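Local atomic coordinates of putative cell filamentation protein (Bartonella quintana, PDB entry 4LU4), a protein that probably acts as a VirB-translocated effector whose Fic domain, as in relatives, may transfer AMP or a similar nucleotide moiety onto target proteins. Residues Phe180-Lys185 / Ile211-Lys216. Numbering follows the deposited sequence.
Sequences FSLITK and ITHPQK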
ATOM      1  N   PHE A 180      -4.745   5.869  10.223  1.00 12.61           N
ATOM      2  CA  PHE A 180      -4.989   6.720   9.059  1.00 12.70           C
ATOM      3  C   PHE A 180      -6.387   7.321   9.058  1.00 13.29           C
ATOM      4  O   PHE A 180      -6.597   8.301   8.385  1.00 13.30           O
ATOM      5  CB  PHE A 180      -4.733   5.956   7.766  1.00 12.08           C
ATOM      6  CG  PHE A 180      -3.268   5.658   7.506  1.00 12.20           C
ATOM      7  CD1 PHE A 180      -2.471   6.602   6.867  1.00 12.53           C
ATOM      8  CD2 PHE A 180      -2.708   4.376   7.799  1.00 12.84           C
ATOM      9  CE1 PHE A 180      -1.137   6.347   6.599  1.00 12.16           C
ATOM     10  CE2 PHE A 180      -1.339   4.110   7.544  1.00 12.18           C
ATOM     11  CZ  PHE A 180      -0.560   5.133   6.982  1.00 11.83           C
ATOM     12  N   SER A 181      -7.299   6.786   9.877  1.00 14.07           N
ATOM     13  CA  SER A 181      -8.628   7.349  10.005  1.00 14.78           C
ATOM     14  C   SER A 181      -8.609   8.737  10.640  1.00 15.39           C
ATOM     15  O   SER A 181      -9.584   9.430  10.524  1.00 14.34           O
ATOM     16  CB  SER A 181      -9.549   6.420  10.837  1.00 15.03           C
ATOM     17  OG  SER A 181      -9.220   6.421  12.224  1.00 15.03           O
ATOM     18  N   LEU A 182      -7.488   9.150  11.254  1.00 15.62           N
ATOM     19  CA  LEU A 182      -7.382  10.480  11.908  1.00 16.76           C
ATOM     20  C   LEU A 182      -7.237  11.621  10.933  1.00 19.72           C
ATOM     21  O   LEU A 182      -7.437  12.770  11.306  1.00 22.03           O
ATOM     22  CB  LEU A 182      -6.215  10.519  12.922  1.00 15.86           C
ATOM     23  CG  LEU A 182      -6.403   9.487  14.026  1.00 15.87           C
ATOM     24  CD1 LEU A 182      -5.236   9.333  14.998  1.00 16.07           C
ATOM     25  CD2 LEU A 182      -7.711   9.701  14.757  1.00 15.84           C
ATOM     26  N   ILE A 183      -6.996  11.286   9.671  1.00 19.82           N
ATOM     27  CA  ILE A 183      -6.472  12.174   8.686  1.00 22.27           C
ATOM     28  C   ILE A 183      -7.413  12.245   7.471  1.00 22.37           C
ATOM     29  O   ILE A 183      -8.008  11.240   7.075  1.00 22.74           O
ATOM     30  CB  ILE A 183      -5.015  11.620   8.355  1.00 23.77           C
ATOM     31  CG1 ILE A 183      -3.981  12.612   8.757  1.00 25.13           C
ATOM     32  CG2 ILE A 183      -4.811  11.152   6.954  1.00 25.14           C
ATOM     33  CD1 ILE A 183      -4.088  12.991  10.187  1.00 25.82           C
ATOM     34  N   THR A 184      -7.567  13.420   6.878  1.00 21.29           N
ATOM     35  CA  THR A 184      -8.436  13.509   5.724  1.00 21.04           C
ATOM     36  C   THR A 184      -7.670  13.115   4.458  1.00 21.05           C
ATOM     37  O   THR A 184      -6.467  13.290   4.375  1.00 16.94           O
ATOM     38  CB  THR A 184      -9.006  14.909   5.454  1.00 22.17           C
ATOM     39  OG1 THR A 184      -7.943  15.752   5.040  1.00 22.63           O
ATOM     40  CG2 THR A 184      -9.730  15.569   6.688  1.00 23.68           C
ATOM     41  N   LYS A 185      -8.435  12.635   3.481  1.00 22.22           N
ATOM     42  CA  LYS A 185      -7.977  12.426   2.099  1.00 24.57           C
ATOM     43  C   LYS A 185      -7.225  13.624   1.508  1.00 22.85           C
ATOM     44  O   LYS A 185      -6.198  13.403   0.873  1.00 21.67           O
ATOM     45  CB  LYS A 185      -9.161  12.056   1.196  1.00 27.00           C
ATOM     46  CG  LYS A 185      -8.965  12.301  -0.295  1.00 31.35           C
ATOM     47  CD  LYS A 185      -9.525  11.171  -1.164  1.00 35.68           C
ATOM     48  CE  LYS A 185      -8.793   9.862  -0.887  1.00 38.42           C
ATOM     49  NZ  LYS A 185      -8.520   9.121  -2.165  1.00 40.86           N
ATOM     50  N   ILE A 211      -0.575  10.599  13.307  1.00 11.95           N
ATOM     51  CA  ILE A 211      -1.159   9.236  13.275  1.00 11.70           C
ATOM     52  C   ILE A 211      -0.414   8.114  13.972  1.00 11.07           C
ATOM     53  O   ILE A 211      -0.945   7.001  13.976  1.00 11.40           O
ATOM     54  CB  ILE A 211      -1.533   8.735  11.820  1.00 10.95           C
ATOM     55  CG1 ILE A 211      -0.320   8.446  10.981  1.00 10.87           C
ATOM     56  CG2 ILE A 211      -2.406   9.745  11.132  1.00 10.95           C
ATOM     57  CD1 ILE A 211      -0.690   7.842   9.627  1.00 10.60           C
ATOM     58  N   THR A 212       0.751   8.391  14.568  1.00 11.03           N
ATOM     59  CA  THR A 212       1.554   7.426  15.298  1.00 11.11           C
ATOM     60  C   THR A 212       1.360   7.502  16.832  1.00 11.97           C
ATOM     61  O   THR A 212       1.805   8.467  17.460  1.00 12.20           O
ATOM     62  CB  THR A 212       3.060   7.649  14.956  1.00 11.27           C
ATOM     63  OG1 THR A 212       3.249   7.598  13.543  1.00 10.31           O
ATOM     64  CG2 THR A 212       3.957   6.641  15.636  1.00 11.47           C
ATOM     65  N   HIS A 213       0.733   6.480  17.433  1.00 12.21           N
ATOM     66  CA  HIS A 213       0.320   6.496  18.867  1.00 13.12           C
ATOM     67  C   HIS A 213       0.862   5.293  19.606  1.00 14.22           C
ATOM     68  O   HIS A 213       0.703   4.164  19.118  1.00 14.34           O
ATOM     69  CB  HIS A 213      -1.215   6.585  18.964  1.00 12.78           C
ATOM     70  CG  HIS A 213      -1.745   7.784  18.256  1.00 12.19           C
ATOM     71  ND1 HIS A 213      -1.761   9.036  18.841  1.00 12.34           N
ATOM     72  CD2 HIS A 213      -2.092   7.968  16.967  1.00 12.06           C
ATOM     73  CE1 HIS A 213      -2.141   9.927  17.956  1.00 12.12           C
ATOM     74  NE2 HIS A 213      -2.337   9.308  16.806  1.00 11.74           N
ATOM     75  N   PRO A 214       1.553   5.519  20.734  1.00 15.74           N
ATOM     76  CA  PRO A 214       2.266   4.487  21.501  1.00 17.39           C
ATOM     77  C   PRO A 214       1.187   3.550  21.995  1.00 19.69           C
ATOM     78  O   PRO A 214       0.113   4.047  22.340  1.00 20.10           O
ATOM     79  CB  PRO A 214       3.011   5.293  22.613  1.00 18.38           C
ATOM     80  CG  PRO A 214       2.271   6.622  22.693  1.00 18.11           C
ATOM     81  CD  PRO A 214       1.768   6.874  21.293  1.00 17.01           C
ATOM     82  N   GLN A 215       1.391   2.231  21.882  1.00 20.83           N
ATOM     83  CA  GLN A 215       0.413   1.261  22.373  1.00 25.41           C
ATOM     84  C   GLN A 215       0.918   0.395  23.522  1.00 29.85           C
ATOM     85  O   GLN A 215       0.101  -0.112  24.257  1.00 29.61           O
ATOM     86  CB  GLN A 215      -0.063   0.304  21.286  1.00 27.48           C
ATOM     87  CG  GLN A 215      -0.918   0.941  20.237  1.00 27.65           C
ATOM     88  CD  GLN A 215      -2.227   1.464  20.799  1.00 29.62           C
ATOM     89  OE1 GLN A 215      -2.448   2.676  20.849  1.00 34.87           O
ATOM     90  NE2 GLN A 215      -3.094   0.569  21.199  1.00 28.63           N
ATOM     91  N   LYS A 216       2.244   0.270  23.683  1.00 34.57           N
ATOM     92  CA  LYS A 216       2.862  -0.815  24.494  1.00 34.61           C
ATOM     93  C   LYS A 216       2.229  -0.875  25.852  1.00 34.82           C
ATOM     94  O   LYS A 216       1.673  -1.918  26.262  1.00 34.82           O
ATOM     95  CB  LYS A 216       4.374  -0.605  24.657  1.00 35.67           C
TER
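Ile211 contributes the largest share of the contact between 180-185 and 211-216, reaching Phe180 with one branch and Ile183 and Leu182 with the other. From its CB, directed at the 180-185 turn, the side chain forks. The CG2 methyl faces Ile183, lying 3.8 Å from Ile183 CD1 and 4.0 Å from Ile183 CG1, the two side chains crossing at about a right angle. Leu182 CB is a looser neighbour of the same methyl, 4.3 Å from Ile211 CG2. The other branch has CG1 between the backbone N and the carbonyl carbon (chi1 70°) and then runs out extended (chi2 175°), which carries CD1 over one face of the Phe180 ring. This is a CH-pi contact: Ile211 CD1 sits 3.7 Å from the ring centroid of Phe180, offset toward the rim, and comes within 3.4 Å of Phe180 CE1. Phe180 also touches Arg164 and Met167 of helix 159-173. Strands 176-178 and 212-214 form a small two-stranded antiparallel sheet; 180-185 follows the first strand and 211-216 contains the second. Ile211, the last residue of helix 202-211, shares a backbone hydrogen bond with Asp179, just past strand 176-178. Two residues on from Ile211, His213 meets Leu182 CD1 obliquely, with His213 NE2 3.4 Å from Leu182 CD1. That nitrogen is hydrogen-bonded to the backbone O of Asp210, which would limit the rotation of the imidazole beside the leucine.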